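Local coordinates for HmuY protein (Prevotella intermedia, PDB 6R2H), which probably binds heme as a hemophore-like protein of the HmuY family, helping the bacterium acquire heme iron, at residues V85-E90 with M136-K141; V155-F160 with A165-F170. All blocks are in the same frame, centred on the assembly; numbering follows the deposited sequence.

In the fold
Both contacts reach the same large antiparallel beta sheet, their centres about 9 Å apart and on the same side of the chain's centre. Contact 1 does so through strand 83-87 alone. It comes first along the chain. After its segment 136-141 the chain passes through strand 150-151, the partner of 140-141, before the hairpin 155-160/165-170 of contact 2. Strands 83-87 and 155-160 are neighbours in the sheet. Backbone hydrogen bonds join L86 to A157 and E90 to V155. Contact 2 builds the sheet itself, while contact 1 lays a short connecting segment across it. The 3-10 turn and W139 thus cover the sheet face that carries V158 and F170, M136 packing on V158 and W139 on F170.

Contact 1 of 2, residues V85-E90 with M136-K141; sequences VLMTGE and MGKWVK
M136 meets V85 at the start of the short 3-10 turn 136-138. CG1 of V85 lies 3.7 Å from the backbone N of M136. It also meets the side chain, with V85 CG1 to M136 CB at 4.1 Å. The other methyl, V85 CG2, touches the CE end of M136. The two side chains cross at about a right angle. The M136 chain turns at its last torsion (chi3 -82°), which carries CE round to that methyl. M136 O accepts from W139 N at 3.0 Å, closing the turn.

K138 comes next. Its aliphatic stem crosses the end of M87. K138 CD lies 3.8 Å from M87 CE, and K138 CB 4.1 Å from M87 SD. M87 runs straight out from the strand and bends only at chi3 (58°), where CE turns in to the lysine stem. The NZ of K138 goes to a salt bridge with E135, whose OE2 also accepts from M87 N. The side-chain contacts are thus apolar: methyls, a thioether and lysine methylenes meet. The polar groups beside them are answered from nearby, M136 N by N133 OD1 and the lysine charge by E135.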
ATOM      1  N   VAL A  85       4.824  -8.141  -8.065  1.00 34.57           N
ATOM      2  CA  VAL A  85       5.869  -7.639  -7.180  1.00 33.85           C
ATOM      3  C   VAL A  85       6.754  -8.803  -6.728  1.00 38.02           C
ATOM      4  O   VAL A  85       6.262  -9.906  -6.477  1.00 38.66           O
ATOM      5  CB  VAL A  85       5.283  -6.887  -5.966  1.00 31.09           C
ATOM      6  CG1 VAL A  85       6.355  -6.408  -4.996  1.00 26.68           C
ATOM      7  CG2 VAL A  85       4.395  -5.732  -6.395  1.00 31.35           C
ATOM      8  N   LEU A  86       8.063  -8.527  -6.639  1.00 36.55           N
ATOM      9  CA  LEU A  86       9.021  -9.436  -6.044  1.00 37.17           C
ATOM     10  C   LEU A  86       9.923  -8.623  -5.127  1.00 37.05           C
ATOM     11  O   LEU A  86      10.566  -7.684  -5.585  1.00 37.67           O
ATOM     12  CB  LEU A  86       9.854 -10.098  -7.149  1.00 37.50           C
ATOM     13  CG  LEU A  86      11.074 -10.866  -6.630  1.00 40.55           C
ATOM     14  CD1 LEU A  86      10.665 -12.192  -5.989  1.00 39.08           C
ATOM     15  CD2 LEU A  86      12.091 -11.091  -7.743  1.00 42.18           C
ATOM     16  N   MET A  87       9.964  -9.000  -3.846  1.00 35.32           N
ATOM     17  CA  MET A  87      10.925  -8.444  -2.913  1.00 35.81           C
ATOM     18  C   MET A  87      12.275  -9.116  -3.171  1.00 37.36           C
ATOM     19  O   MET A  87      12.443 -10.290  -2.868  1.00 38.81           O
ATOM     20  CB  MET A  87      10.470  -8.695  -1.473  1.00 34.84           C
ATOM     21  CG  MET A  87      11.349  -8.023  -0.441  1.00 38.30           C
ATOM     22  SD  MET A  87      10.845  -8.300   1.282  1.00 41.30           S
ATOM     23  CE  MET A  87      10.890 -10.091   1.389  1.00 45.67           C
ATOM     24  N   THR A  88      13.222  -8.390  -3.778  1.00 36.82           N
ATOM     25  CA  THR A  88      14.504  -8.985  -4.144  1.00 37.35           C
ATOM     26  C   THR A  88      15.391  -9.066  -2.904  1.00 39.39           C
ATOM     27  O   THR A  88      14.995  -8.596  -1.830  1.00 38.72           O
ATOM     28  CB  THR A  88      15.238  -8.183  -5.228  1.00 35.35           C
ATOM     29  OG1 THR A  88      15.867  -7.079  -4.577  1.00 35.25           O
ATOM     30  CG2 THR A  88      14.337  -7.698  -6.346  1.00 34.56           C
ATOM     31  N   GLY A  89      16.597  -9.630  -3.080  1.00 38.73           N
ATOM     32  CA  GLY A  89      17.600  -9.687  -2.025  1.00 36.95           C
ATOM     33  C   GLY A  89      18.558  -8.492  -2.053  1.00 40.55           C
ATOM     34  O   GLY A  89      19.397  -8.347  -1.164  1.00 39.73           O
ATOM     35  N   GLU A  90      18.456  -7.648  -3.092  1.00 41.28           N
ATOM     36  CA  GLU A  90      19.296  -6.467  -3.223  1.00 41.11           C
ATOM     37  C   GLU A  90      18.823  -5.393  -2.244  1.00 40.66           C
ATOM     38  O   GLU A  90      17.624  -5.203  -2.064  1.00 42.00           O
ATOM     39  CB  GLU A  90      19.243  -5.962  -4.666  1.00 42.54           C
ATOM     40  CG  GLU A  90      20.208  -4.838  -4.967  1.00 45.83           C
ATOM     41  CD  GLU A  90      21.647  -5.236  -4.715  1.00 50.31           C
ATOM     42  OE1 GLU A  90      22.180  -6.038  -5.517  1.00 51.73           O
ATOM     43  OE2 GLU A  90      22.215  -4.757  -3.703  1.00 49.62           O
ATOM     44  N   MET A 136       4.403  -6.462  -1.811  1.00 32.32           N
ATOM     45  CA  MET A 136       4.788  -5.082  -1.578  1.00 35.21           C
ATOM     46  C   MET A 136       4.485  -4.704  -0.128  1.00 34.94           C
ATOM     47  O   MET A 136       5.196  -3.887   0.460  1.00 35.76           O
ATOM     48  CB  MET A 136       4.089  -4.107  -2.525  1.00 38.18           C
ATOM     49  CG  MET A 136       4.635  -2.695  -2.373  1.00 44.01           C
ATOM     50  SD  MET A 136       4.373  -1.678  -3.833  1.00 48.50           S
ATOM     51  CE  MET A 136       5.761  -2.234  -4.825  1.00 48.09           C
ATOM     52  N   GLY A 137       3.438  -5.329   0.428  1.00 33.76           N
ATOM     53  CA  GLY A 137       3.016  -5.130   1.803  1.00 33.52           C
ATOM     54  C   GLY A 137       4.149  -5.381   2.795  1.00 33.62           C
ATOM     55  O   GLY A 137       4.096  -4.895   3.919  1.00 35.13           O
ATOM     56  N   LYS A 138       5.194  -6.094   2.354  1.00 33.82           N
ATOM     57  CA  LYS A 138       6.307  -6.445   3.220  1.00 32.08           C
ATOM     58  C   LYS A 138       7.272  -5.274   3.414  1.00 31.99           C
ATOM     59  O   LYS A 138       8.276  -5.415   4.111  1.00 32.91           O
ATOM     60  CB  LYS A 138       7.068  -7.650   2.658  1.00 33.02           C
ATOM     61  CG  LYS A 138       6.347  -8.990   2.702  1.00 31.94           C
ATOM     62  CD  LYS A 138       7.139 -10.040   1.969  1.00 34.73           C
ATOM     63  CE  LYS A 138       6.418 -11.358   1.811  1.00 38.24           C
ATOM     64  NZ  LYS A 138       7.377 -12.433   1.451  1.00 47.31           N
ATOM     65  N   TRP A 139       6.984  -4.116   2.816  1.00 32.25           N
ATOM     66  CA  TRP A 139       7.904  -2.988   2.902  1.00 35.36           C
ATOM     67  C   TRP A 139       8.131  -2.540   4.352  1.00 38.64           C
ATOM     68  O   TRP A 139       9.145  -1.911   4.672  1.00 42.14           O
ATOM     69  CB  TRP A 139       7.446  -1.839   1.996  1.00 35.17           C
ATOM     70  CG  TRP A 139       6.271  -1.054   2.492  1.00 33.03           C
ATOM     71  CD1 TRP A 139       4.953  -1.410   2.411  1.00 33.01           C
ATOM     72  CD2 TRP A 139       6.298   0.218   3.167  1.00 31.66           C
ATOM     73  NE1 TRP A 139       4.157  -0.458   2.995  1.00 33.27           N
ATOM     74  CE2 TRP A 139       4.955   0.558   3.459  1.00 32.36           C
ATOM     75  CE3 TRP A 139       7.315   1.096   3.554  1.00 30.95           C
ATOM     76  CZ2 TRP A 139       4.607   1.744   4.110  1.00 31.25           C
ATOM     77  CZ3 TRP A 139       6.969   2.268   4.193  1.00 32.80           C
ATOM     78  CH2 TRP A 139       5.633   2.587   4.464  1.00 30.56           C
ATOM     79  N   VAL A 140       7.158  -2.857   5.216  1.00 39.10           N
ATOM     80  CA  VAL A 140       7.300  -2.713   6.653  1.00 38.32           C
ATOM     81  C   VAL A 140       7.095  -4.094   7.254  1.00 39.45           C
ATOM     82  O   VAL A 140       6.238  -4.845   6.792  1.00 39.00           O
ATOM     83  CB  VAL A 140       6.286  -1.714   7.241  1.00 39.30           C
ATOM     84  CG1 VAL A 140       6.673  -0.288   6.912  1.00 41.95           C
ATOM     85  CG2 VAL A 140       4.859  -2.004   6.791  1.00 37.35           C
ATOM     86  N   LYS A 141       7.922  -4.419   8.252  1.00 41.50           N
ATOM     87  CA  LYS A 141       7.833  -5.681   8.963  1.00 40.82           C
ATOM     88  C   LYS A 141       7.374  -5.373  10.380  1.00 38.53           C
ATOM     89  O   LYS A 141       7.940  -4.494  11.041  1.00 35.45           O
ATOM     90  CB  LYS A 141       9.197  -6.377   8.990  1.00 43.95           C
ATOM     91  CG  LYS A 141       9.176  -7.828   9.452  1.00 45.96           C
ATOM     92  CD  LYS A 141      10.052  -8.744   8.613  1.00 48.13           C
ATOM     93  CE  LYS A 141      10.249 -10.113   9.226  1.00 48.70           C
ATOM     94  NZ  LYS A 141       8.998 -10.605   9.855  1.00 48.05           N
TER

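Contact 2 of 2, residues V155-F160 with A165-F170; sequences VFAVKF and AALIKF
V158 and I168 meet on one face of an antiparallel beta hairpin, strands 155-160 and 165-170, within the large sheet of the HmuY fold. V158 CG2 lies 3.7 Å from I168 CD1. I168 CG1 stands anti to its own carbonyl carbon (chi1 -56°), and the extended chain beyond it takes CD1 to that valine methyl. On the same face F156 and F170 form an offset edge-to-face pair. The edge of F170 points toward the face of F156, the planes are at 82°, and the ring centroids are 5.5 Å apart. I168 CG2 sits over one face of F170, near its rim. W139 and F185 bring further rings to F170.

The other face carries V155, A157 and L167. L167 bridges the first two: L167 CB meets V155 CG1 at 3.9 Å, and L167 CD2 reaches A157 CB. This group is also apolar and buried. K169 leaves from the same face. Its stem runs clear of the partner strand, and NZ bonds G153 O and T91 O.

Between the faces runs the backbone ladder. F156 with I168 and V158 with A166 are antiparallel hydrogen-bonded pairs; A157 with L167, between them, is a non-hydrogen-bonded pair. F156 N donates to I168 O at 2.7 Å, nearly straight at 166°. Strand 83-87 flanks 155-160, and strand 181-190 flanks 165-170, so the hairpin lies inside the sheet. Toward its turn, the edge of F160 approaches A165 N. Here V158 O accepts from A166 N at 2.9 Å and also receives a CA-H...O contact from A165 CA at 3.1 Å.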
ATOM      1  N   VAL A 155      15.157  -3.904  -2.126  1.00 31.92           N
ATOM      2  CA  VAL A 155      14.599  -3.328  -3.337  1.00 31.84           C
ATOM      3  C   VAL A 155      13.453  -4.226  -3.791  1.00 30.66           C
ATOM      4  O   VAL A 155      13.623  -5.436  -3.880  1.00 29.11           O
ATOM      5  CB  VAL A 155      15.661  -3.141  -4.443  1.00 32.73           C
ATOM      6  CG1 VAL A 155      15.033  -2.625  -5.728  1.00 30.97           C
ATOM      7  CG2 VAL A 155      16.790  -2.216  -4.005  1.00 33.76           C
ATOM      8  N   PHE A 156      12.291  -3.619  -4.044  1.00 28.71           N
ATOM      9  CA  PHE A 156      11.151  -4.320  -4.605  1.00 29.71           C
ATOM     10  C   PHE A 156      11.151  -4.119  -6.119  1.00 30.55           C
ATOM     11  O   PHE A 156      11.296  -2.996  -6.593  1.00 32.26           O
ATOM     12  CB  PHE A 156       9.844  -3.793  -3.998  1.00 29.33           C
ATOM     13  CG  PHE A 156       9.645  -4.159  -2.554  1.00 31.11           C
ATOM     14  CD1 PHE A 156      10.280  -3.451  -1.546  1.00 31.37           C
ATOM     15  CD2 PHE A 156       8.833  -5.229  -2.207  1.00 31.41           C
ATOM     16  CE1 PHE A 156      10.102  -3.805  -0.217  1.00 32.45           C
ATOM     17  CE2 PHE A 156       8.662  -5.589  -0.881  1.00 30.76           C
ATOM     18  CZ  PHE A 156       9.292  -4.873   0.110  1.00 31.60           C
ATOM     19  N   ALA A 157      10.958  -5.213  -6.864  1.00 30.94           N
ATOM     20  CA  ALA A 157      10.806  -5.179  -8.310  1.00 29.49           C
ATOM     21  C   ALA A 157       9.326  -5.275  -8.660  1.00 29.73           C
ATOM     22  O   ALA A 157       8.622  -6.100  -8.086  1.00 32.39           O
ATOM     23  CB  ALA A 157      11.577  -6.324  -8.917  1.00 29.37           C
ATOM     24  N   VAL A 158       8.868  -4.420  -9.592  1.00 32.44           N
ATOM     25  CA  VAL A 158       7.471  -4.341 -10.016  1.00 33.38           C
ATOM     26  C   VAL A 158       7.388  -4.344 -11.548  1.00 34.53           C
ATOM     27  O   VAL A 158       7.972  -3.467 -12.191  1.00 33.82           O
ATOM     28  CB  VAL A 158       6.752  -3.099  -9.443  1.00 33.32           C
ATOM     29  CG1 VAL A 158       5.247  -3.291  -9.403  1.00 32.03           C
ATOM     30  CG2 VAL A 158       7.254  -2.732  -8.061  1.00 37.36           C
ATOM     31  N   LYS A 159       6.653  -5.331 -12.098  1.00 34.68           N
ATOM     32  CA  LYS A 159       6.334  -5.475 -13.513  1.00 36.59           C
ATOM     33  C   LYS A 159       4.868  -5.093 -13.710  1.00 36.46           C
ATOM     34  O   LYS A 159       4.002  -5.625 -13.012  1.00 35.40           O
ATOM     35  CB  LYS A 159       6.261  -6.960 -13.897  1.00 39.65           C
ATOM     36  CG  LYS A 159       7.531  -7.732 -14.228  1.00 41.88           C
ATOM     37  CD  LYS A 159       7.293  -9.230 -14.016  1.00 46.83           C
ATOM     38  CE  LYS A 159       8.221 -10.176 -14.755  1.00 52.63           C
ATOM     39  NZ  LYS A 159       7.678 -10.534 -16.092  1.00 57.91           N
ATOM     40  N   PHE A 160       4.589  -4.223 -14.690  1.00 36.63           N
ATOM     41  CA  PHE A 160       3.214  -3.845 -14.990  1.00 37.37           C
ATOM     42  C   PHE A 160       2.787  -4.430 -16.337  1.00 38.46           C
ATOM     43  O   PHE A 160       3.591  -4.534 -17.263  1.00 40.01           O
ATOM     44  CB  PHE A 160       3.045  -2.325 -14.960  1.00 36.65           C
ATOM     45  CG  PHE A 160       3.417  -1.674 -13.650  1.00 37.00           C
ATOM     46  CD1 PHE A 160       2.547  -1.691 -12.566  1.00 36.77           C
ATOM     47  CD2 PHE A 160       4.650  -1.046 -13.501  1.00 35.00           C
ATOM     48  CE1 PHE A 160       2.923  -1.105 -11.366  1.00 35.65           C
ATOM     49  CE2 PHE A 160       5.018  -0.457 -12.301  1.00 32.82           C
ATOM     50  CZ  PHE A 160       4.144  -0.474 -11.238  1.00 34.76           C
ATOM     51  N   ALA A 165       8.042  -0.835 -15.675  1.00 33.92           N
ATOM     52  CA  ALA A 165       8.569  -1.558 -14.538  1.00 31.89           C
ATOM     53  C   ALA A 165       9.192  -0.554 -13.572  1.00 30.54           C
ATOM     54  O   ALA A 165       9.438   0.598 -13.947  1.00 28.79           O
ATOM     55  CB  ALA A 165       9.569  -2.583 -15.024  1.00 31.52           C
ATOM     56  N   ALA A 166       9.429  -0.995 -12.327  1.00 28.93           N
ATOM     57  CA  ALA A 166      10.089  -0.129 -11.360  1.00 29.67           C
ATOM     58  C   ALA A 166      10.888  -0.921 -10.327  1.00 29.08           C
ATOM     59  O   ALA A 166      10.588  -2.076 -10.024  1.00 29.97           O
ATOM     60  CB  ALA A 166       9.067   0.759 -10.697  1.00 30.34           C
ATOM     61  N   LEU A 167      11.901  -0.254  -9.772  1.00 28.98           N
ATOM     62  CA  LEU A 167      12.699  -0.788  -8.682  1.00 28.50           C
ATOM     63  C   LEU A 167      12.637   0.213  -7.533  1.00 30.18           C
ATOM     64  O   LEU A 167      13.046   1.367  -7.687  1.00 33.38           O
ATOM     65  CB  LEU A 167      14.138  -0.960  -9.178  1.00 28.55           C
ATOM     66  CG  LEU A 167      14.357  -1.918 -10.353  1.00 27.32           C
ATOM     67  CD1 LEU A 167      15.726  -1.664 -10.959  1.00 28.04           C
ATOM     68  CD2 LEU A 167      14.239  -3.369  -9.901  1.00 26.13           C
ATOM     69  N   ILE A 168      12.112  -0.230  -6.385  1.00 28.65           N
ATOM     70  CA  ILE A 168      11.715   0.670  -5.311  1.00 30.20           C
ATOM     71  C   ILE A 168      12.431   0.251  -4.028  1.00 32.44           C
ATOM     72  O   ILE A 168      12.418  -0.925  -3.664  1.00 32.19           O
ATOM     73  CB  ILE A 168      10.173   0.658  -5.131  1.00 29.25           C
ATOM     74  CG1 ILE A 168       9.423   0.995  -6.423  1.00 29.77           C
ATOM     75  CG2 ILE A 168       9.708   1.518  -3.961  1.00 25.70           C
ATOM     76  CD1 ILE A 168       7.976   0.556  -6.416  1.00 30.52           C
ATOM     77  N   LYS A 169      13.013   1.224  -3.320  1.00 32.48           N
ATOM     78  CA  LYS A 169      13.550   0.976  -1.994  1.00 33.95           C
ATOM     79  C   LYS A 169      12.905   1.960  -1.020  1.00 34.19           C
ATOM     80  O   LYS A 169      13.009   3.169  -1.212  1.00 35.57           O
ATOM     81  CB  LYS A 169      15.078   1.096  -2.029  1.00 35.23           C
ATOM     82  CG  LYS A 169      15.797   1.055  -0.686  1.00 35.42           C
ATOM     83  CD  LYS A 169      17.277   1.321  -0.837  1.00 34.90           C
ATOM     84  CE  LYS A 169      18.029   1.325   0.478  1.00 35.29           C
ATOM     85  NZ  LYS A 169      17.926   0.002   1.134  1.00 36.81           N
ATOM     86  N   PHE A 170      12.236   1.425   0.010  1.00 33.48           N
ATOM     87  CA  PHE A 170      11.501   2.225   0.980  1.00 31.55           C
ATOM     88  C   PHE A 170      12.455   2.864   1.987  1.00 33.08           C
ATOM     89  O   PHE A 170      13.440   2.258   2.395  1.00 32.14           O
ATOM     90  CB  PHE A 170      10.374   1.395   1.597  1.00 28.49           C
ATOM     91  CG  PHE A 170       9.273   1.085   0.615  1.00 27.69           C
ATOM     92  CD1 PHE A 170       8.207   1.962   0.436  1.00 26.13           C
ATOM     93  CD2 PHE A 170       9.322  -0.061  -0.174  1.00 28.29           C
ATOM     94  CE1 PHE A 170       7.200   1.687  -0.481  1.00 25.42           C
ATOM     95  CE2 PHE A 170       8.319  -0.338  -1.099  1.00 27.04           C
ATOM     96  CZ  PHE A 170       7.263   0.543  -1.253  1.00 26.64           C
TER